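PDB 2W40: glycerol kinase, putative, which probably catalyses the ATP-dependent phosphorylation of glycerol to sn-glycerol 3-phosphate. Local coordinates for residues T13-V18 and S30-H35; E51-L56 and N168-F173. All blocks are in the same frame, centred on the assembly; numbering follows the deposited sequence.

Interaction 1 (T13-V18 and S30-H35); sequences TQSTKV and SNNLNH. With EDO (1,2-ethanediol), chain B.
With chi1 74° in Ser-15 and 82° in Asn-32, OG of the first and CG of the second each sit between their own backbone N and carbonyl carbon, and this lets the amide of Asn-32 meet the hydroxyl of Ser-15 on one face of an antiparallel beta hairpin. Strands 15-21 and 27-34 form this hairpin at one edge of the six-stranded mixed sheet of the N-terminal domain, with 27-34 the outermost strand within the chain. ND2 of Asn-32 donates to OG of Ser-15 over 3.0 Å; the hydroxyl lies in the amide plane and the N-H points at it with an angle of 158°. The two residues are not directly paired: Ser-15 faces Asn-34, and Lys-17 faces Asn-32, both as non-hydrogen-bonded pairs. Lys-17 and Asn-32 run side by side, CG of the lysine 3.9 Å from CB of the asparagine. Two hydrogen-bonded pairs, Thr-16 with Leu-33 and Val-18 with Asn-31, hold the strands together, each through reciprocal backbone bonds; Val-18 N to Asn-31 O is 2.9 Å. Thr-16 and Val-18 turn to the other face, where Val-18 packs on Leu-59 of helix 49-70. Past the last bridge, His-35 N still reaches Gln-14 O through a weak bond of 3.4 Å, alongside a water that donates to both Gln-14 O and His-35 O. The side chain of Gln-14 leads off to Thr-270, a residue of the ADP site, and to Ser-319. An ethanediol, probably from the crystallisation liquor, donates from O2 to Asn-32 OD1. Beside the imidazole, a second water joins Thr-16 OG1, which also bonds Gln-11, to ND1 of His-35 and donates to Leu-33 O at 2.9 Å.

Interaction 2 (E51-L56 and N168-F173); sequences EIMTNL and NTWLIF
Helices 49-70 and 167-176 cross at -55° where residues 51-56 face residues 168-173, their local axes 11.0 Å apart at closest approach, so that side chains bridge the space between the backbones. Met-53 does most of the bridging from its helix. Its chain is folded at chi2 (-55°) and bends again at chi3, which brings the thioether round into the angle between Trp-170 and Leu-171. CG of Met-53 comes to 3.5 Å from NE1 of Trp-170, touching the pyrrole part of the indole. SD lies 4.5 Å from the centroid of that five-membered ring and 33° off its normal, an oblique Met-aromatic contact. The same sulfur touches CD1 of Leu-171 at 3.8 Å, so one thioether packs against two successive residues of the partner helix. With CG anti to its backbone N, Trp-170 brings its indole against Met-53, and the indole nitrogen, though buried, is satisfied by a hydrogen bond to the carbonyl oxygen of Pro-49, at the start of helix 49-70. This bond restrains the rotation of the indole at the nitrogen that Met-53 CG meets, while Trp-91 makes an edge-to-face contact with the same ring system. Leu-171 is met by two further side chains: CG2 of Ile-52 approaches its CD1 at 4.3 Å, and CD2 of Leu-56, one turn farther along, reaches its CG at 4.1 Å. All five residues are buried, and van der Waals and Met-aromatic contacts join the two segments. Ile-9 of strand 3-11 lies against both Leu-56 and Leu-171, and Thr-16 of strand 15-21 against Ile-52 and Leu-56. Two helices crossing on one face of a mixed sheet belong to the alpha/beta, ribonuclease H-like fold of the N-terminal, actin-like domain of FGGY kinases.

The centres of interactions 1 and 2 are about 12 Å apart, on the same side of the chain's centre and within the N-terminal FGGY domain. Interaction 1 closes before interaction 2 opens: the hairpin is followed, after a loop and the short strand 46-47, by helix 49-70, whereas residues 168-173 lie 112 residues beyond 51-56. The two contacts touch directly, His-35 CD2 lying 3.8 Å from Ile-52 CG1 and Leu-33 CD1 3.7 Å from Asn-55 O. Ile-52 and Leu-56 of helix 49-70 serve both contacts, touching hairpin residues and Leu-171. Interaction 1 reaches toward the ADP site through Gln-14; interaction 2 belongs to the helices lying on the sheet.

Interaction 1 (T13-V18 and S30-H35)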
loop_
_atom_site.group_PDB
_atom_site.type_symbol
_atom_site.label_atom_id
_atom_site.label_comp_id
_atom_site.label_asym_id
_atom_site.label_seq_id
_atom_site.Cartn_x
_atom_site.Cartn_y
_atom_site.Cartn_z
ATOM N N THR C 13 3.652 20.859 13.730
ATOM C CA THR C 13 3.525 20.637 12.240
ATOM C C THR C 13 2.072 20.560 11.829
ATOM O O THR C 13 1.706 21.150 10.814
ATOM C CB THR C 13 4.225 19.362 11.825
ATOM O OG1 THR C 13 5.598 19.440 12.277
ATOM C CG2 THR C 13 4.303 19.240 10.316
ATOM N N GLN C 14 1.257 19.770 12.531
ATOM C CA GLN C 14 -0.154 19.508 12.110
ATOM C C GLN C 14 -1.217 20.417 12.734
ATOM O O GLN C 14 -2.332 20.448 12.274
ATOM C CB GLN C 14 -0.504 18.027 12.340
ATOM C CG GLN C 14 0.378 17.057 11.489
ATOM C CD GLN C 14 0.191 15.649 11.821
ATOM O OE1 GLN C 14 0.963 15.076 12.588
ATOM N NE2 GLN C 14 -0.862 15.081 11.308
ATOM N N SER C 15 -0.848 21.056 13.867
ATOM C CA SER C 15 -1.751 21.881 14.629
ATOM C C SER C 15 -0.968 22.861 15.503
ATOM O O SER C 15 0.218 22.779 15.673
ATOM C CB SER C 15 -2.695 21.056 15.504
ATOM O OG SER C 15 -2.011 20.504 16.640
ATOM N N THR C 16 -1.700 23.857 15.971
ATOM C CA THR C 16 -1.212 24.859 16.890
ATOM C C THR C 16 -1.909 24.528 18.210
ATOM O O THR C 16 -3.149 24.396 18.233
ATOM C CB THR C 16 -1.548 26.283 16.393
ATOM O OG1 THR C 16 -0.959 26.518 15.081
ATOM C CG2 THR C 16 -1.068 27.344 17.410
ATOM N N LYS C 17 -1.105 24.502 19.261
ATOM C CA LYS C 17 -1.523 24.139 20.626
ATOM C C LYS C 17 -1.186 25.347 21.542
ATOM O O LYS C 17 -0.085 25.971 21.453
ATOM C CB LYS C 17 -0.743 22.910 21.113
ATOM C CG LYS C 17 -0.795 21.750 20.174
ATOM C CD LYS C 17 0.122 20.637 20.512
ATOM C CE LYS C 17 0.100 19.637 19.394
ATOM N NZ LYS C 17 0.625 18.332 19.893
ATOM N N VAL C 18 -2.143 25.613 22.433
ATOM C CA VAL C 18 -1.924 26.553 23.564
ATOM C C VAL C 18 -2.147 25.824 24.882
ATOM O O VAL C 18 -3.071 24.996 25.002
ATOM C CB VAL C 18 -2.761 27.843 23.477
ATOM C CG1 VAL C 18 -2.499 28.711 22.175
ATOM C CG2 VAL C 18 -4.312 27.562 23.597
ATOM N N SER C 30 -6.029 23.957 28.013
ATOM C CA SER C 30 -5.262 23.735 26.778
ATOM C C SER C 30 -6.270 23.536 25.618
ATOM O O SER C 30 -7.441 23.121 25.831
ATOM C CB SER C 30 -4.333 22.555 26.899
ATOM O OG SER C 30 -5.046 21.340 26.875
ATOM N N ASN C 31 -5.824 23.788 24.400
ATOM C CA ASN C 31 -6.679 23.535 23.220
ATOM C C ASN C 31 -5.749 23.577 22.019
ATOM O O ASN C 31 -4.573 23.984 22.105
ATOM C CB ASN C 31 -7.769 24.579 23.050
ATOM C CG ASN C 31 -8.946 24.097 22.182
ATOM O OD1 ASN C 31 -8.996 22.947 21.751
ATOM N ND2 ASN C 31 -10.012 24.944 22.138
ATOM N N ASN C 32 -6.313 23.190 20.890
ATOM C CA ASN C 32 -5.568 23.171 19.619
ATOM C C ASN C 32 -6.487 23.261 18.415
ATOM O O ASN C 32 -7.723 23.055 18.524
ATOM C CB ASN C 32 -4.604 22.002 19.582
ATOM C CG ASN C 32 -5.212 20.675 19.191
ATOM O OD1 ASN C 32 -6.267 20.260 19.708
ATOM N ND2 ASN C 32 -4.474 19.938 18.320
ATOM N N LEU C 33 -5.904 23.677 17.313
ATOM C CA LEU C 33 -6.563 23.772 16.049
ATOM C C LEU C 33 -5.619 23.266 15.039
ATOM O O LEU C 33 -4.494 23.686 14.946
ATOM C CB LEU C 33 -6.996 25.214 15.741
ATOM C CG LEU C 33 -8.138 25.873 16.471
ATOM C CD1 LEU C 33 -8.159 27.421 16.104
ATOM C CD2 LEU C 33 -9.447 25.113 16.020
ATOM N N ASN C 34 -6.126 22.386 14.174
ATOM C CA ASN C 34 -5.351 21.948 13.014
ATOM C C ASN C 34 -5.271 23.051 11.985
ATOM O O ASN C 34 -6.109 23.953 11.924
ATOM C CB ASN C 34 -6.043 20.741 12.354
ATOM C CG ASN C 34 -6.038 19.514 13.195
ATOM O OD1 ASN C 34 -5.240 19.329 14.144
ATOM N ND2 ASN C 34 -7.045 18.641 12.909
ATOM N N HIS C 35 -4.248 22.948 11.114
ATOM C CA HIS C 35 -4.169 23.807 9.947
ATOM C C HIS C 35 -3.826 22.841 8.754
ATOM O O HIS C 35 -3.372 21.671 8.950
ATOM C CB HIS C 35 -3.139 24.918 10.067
ATOM C CG HIS C 35 -1.761 24.437 10.399
ATOM N ND1 HIS C 35 -1.354 24.166 11.686
ATOM C CD2 HIS C 35 -0.692 24.237 9.609
ATOM C CE1 HIS C 35 -0.110 23.705 11.657
ATOM N NE2 HIS C 35 0.321 23.736 10.405
HETATM C C1 EDO B . -4.096 20.777 23.541
HETATM O O1 EDO B . -3.490 19.823 22.728
HETATM C C2 EDO B . -5.470 20.273 23.897
HETATM O O2 EDO B . -6.432 20.358 22.793
HETATM O O HOH W 1 -3.622 18.951 10.395
HETATM O O HOH W 2 -2.986 25.602 13.408
#

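Interaction 2 (E51-L56 and N168-F173)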
loop_
_atom_site.group_PDB
_atom_site.type_symbol
_atom_site.label_atom_id
_atom_site.label_comp_id
_atom_site.label_asym_id
_atom_site.label_seq_id
_atom_site.Cartn_x
_atom_site.Cartn_y
_atom_site.Cartn_z
ATOM N N GLU C 51 -3.099 31.333 8.146
ATOM C CA GLU C 51 -3.989 30.382 8.838
ATOM C C GLU C 51 -3.400 30.055 10.188
ATOM O O GLU C 51 -4.141 29.972 11.165
ATOM C CB GLU C 51 -4.208 29.139 8.025
ATOM C CG GLU C 51 -5.142 28.102 8.599
ATOM C CD GLU C 51 -5.184 26.787 7.844
ATOM O OE1 GLU C 51 -4.390 26.548 6.890
ATOM O OE2 GLU C 51 -6.012 25.940 8.291
ATOM N N ILE C 52 -2.108 29.751 10.249
ATOM C CA ILE C 52 -1.516 29.507 11.530
ATOM C C ILE C 52 -1.743 30.680 12.521
ATOM O O ILE C 52 -2.042 30.434 13.706
ATOM C CB ILE C 52 -0.007 29.174 11.348
ATOM C CG1 ILE C 52 0.104 27.788 10.667
ATOM C CG2 ILE C 52 0.745 29.214 12.764
ATOM C CD1 ILE C 52 1.528 27.440 10.274
ATOM N N MET C 53 -1.437 31.910 12.106
ATOM C CA MET C 53 -1.639 33.017 13.012
ATOM C C MET C 53 -3.095 33.178 13.462
ATOM O O MET C 53 -3.365 33.464 14.666
ATOM C CB MET C 53 -1.162 34.322 12.422
ATOM C CG MET C 53 0.282 34.465 12.333
ATOM S SD MET C 53 1.235 34.228 13.883
ATOM C CE MET C 53 0.544 35.200 15.102
ATOM N N THR C 54 -4.022 33.096 12.506
ATOM C CA THR C 54 -5.425 33.231 12.852
ATOM C C THR C 54 -5.806 32.195 13.918
ATOM O O THR C 54 -6.483 32.494 14.916
ATOM C CB THR C 54 -6.259 33.077 11.583
ATOM O OG1 THR C 54 -5.895 34.186 10.715
ATOM C CG2 THR C 54 -7.761 33.100 11.952
ATOM N N ASN C 55 -5.387 30.970 13.689
ATOM C CA ASN C 55 -5.665 29.885 14.645
ATOM C C ASN C 55 -5.058 30.201 16.018
ATOM O O ASN C 55 -5.702 30.039 17.054
ATOM C CB ASN C 55 -5.091 28.585 14.132
ATOM C CG ASN C 55 -5.911 27.972 13.029
ATOM O OD1 ASN C 55 -6.994 28.519 12.680
ATOM N ND2 ASN C 55 -5.395 26.931 12.434
ATOM N N LEU C 56 -3.832 30.684 16.041
ATOM C CA LEU C 56 -3.187 31.077 17.260
ATOM C C LEU C 56 -3.968 32.100 17.988
ATOM O O LEU C 56 -4.225 31.956 19.158
ATOM C CB LEU C 56 -1.763 31.528 17.007
ATOM C CG LEU C 56 -1.048 31.881 18.336
ATOM C CD1 LEU C 56 -0.946 30.818 19.401
ATOM C CD2 LEU C 56 0.367 32.465 18.012
ATOM N N ASN C 168 9.064 30.291 14.745
ATOM C CA ASN C 168 9.218 31.094 15.933
ATOM C C ASN C 168 9.337 32.564 15.661
ATOM O O ASN C 168 8.658 33.383 16.287
ATOM C CB ASN C 168 10.413 30.692 16.763
ATOM C CG ASN C 168 11.718 30.754 16.028
ATOM O OD1 ASN C 168 11.812 30.252 14.883
ATOM N ND2 ASN C 168 12.764 31.244 16.697
ATOM N N THR C 169 10.190 32.900 14.656
ATOM C CA THR C 169 10.367 34.265 14.187
ATOM C C THR C 169 9.054 34.880 13.679
ATOM O O THR C 169 8.722 36.071 13.961
ATOM C CB THR C 169 11.479 34.321 13.148
ATOM O OG1 THR C 169 12.641 33.725 13.697
ATOM C CG2 THR C 169 11.787 35.818 12.742
ATOM N N TRP C 170 8.291 34.070 12.936
ATOM C CA TRP C 170 7.018 34.479 12.377
ATOM C C TRP C 170 6.020 34.845 13.566
ATOM O O TRP C 170 5.345 35.893 13.548
ATOM C CB TRP C 170 6.496 33.376 11.481
ATOM C CG TRP C 170 5.141 33.564 10.885
ATOM C CD1 TRP C 170 4.039 32.764 11.096
ATOM C CD2 TRP C 170 4.695 34.632 10.009
ATOM N NE1 TRP C 170 2.948 33.243 10.370
ATOM C CE2 TRP C 170 3.303 34.396 9.726
ATOM C CE3 TRP C 170 5.330 35.763 9.476
ATOM C CZ2 TRP C 170 2.553 35.214 8.867
ATOM C CZ3 TRP C 170 4.606 36.581 8.635
ATOM C CH2 TRP C 170 3.219 36.314 8.323
ATOM N N LEU C 171 5.902 33.957 14.513
ATOM C CA LEU C 171 4.987 34.181 15.622
ATOM C C LEU C 171 5.366 35.428 16.405
ATOM O O LEU C 171 4.530 36.240 16.748
ATOM C CB LEU C 171 4.947 32.920 16.501
ATOM C CG LEU C 171 3.967 31.832 16.199
ATOM C CD1 LEU C 171 3.750 31.519 14.728
ATOM C CD2 LEU C 171 4.108 30.604 17.117
ATOM N N ILE C 172 6.639 35.591 16.727
ATOM C CA ILE C 172 7.087 36.718 17.540
ATOM C C ILE C 172 6.900 38.027 16.751
ATOM O O ILE C 172 6.373 39.020 17.284
ATOM C CB ILE C 172 8.605 36.520 17.964
ATOM C CG1 ILE C 172 8.772 35.298 18.960
ATOM C CG2 ILE C 172 9.178 37.868 18.475
ATOM C CD1 ILE C 172 10.295 34.948 19.161
ATOM N N PHE C 173 7.203 37.997 15.455
ATOM C CA PHE C 173 7.020 39.174 14.598
ATOM C C PHE C 173 5.571 39.619 14.616
ATOM O O PHE C 173 5.292 40.820 14.789
ATOM C CB PHE C 173 7.472 38.809 13.202
ATOM C CG PHE C 173 7.304 39.877 12.205
ATOM C CD1 PHE C 173 8.374 40.733 11.955
ATOM C CD2 PHE C 173 6.047 40.090 11.614
ATOM C CE1 PHE C 173 8.203 41.782 11.037
ATOM C CE2 PHE C 173 5.907 41.126 10.613
ATOM C CZ PHE C 173 6.984 41.936 10.350
#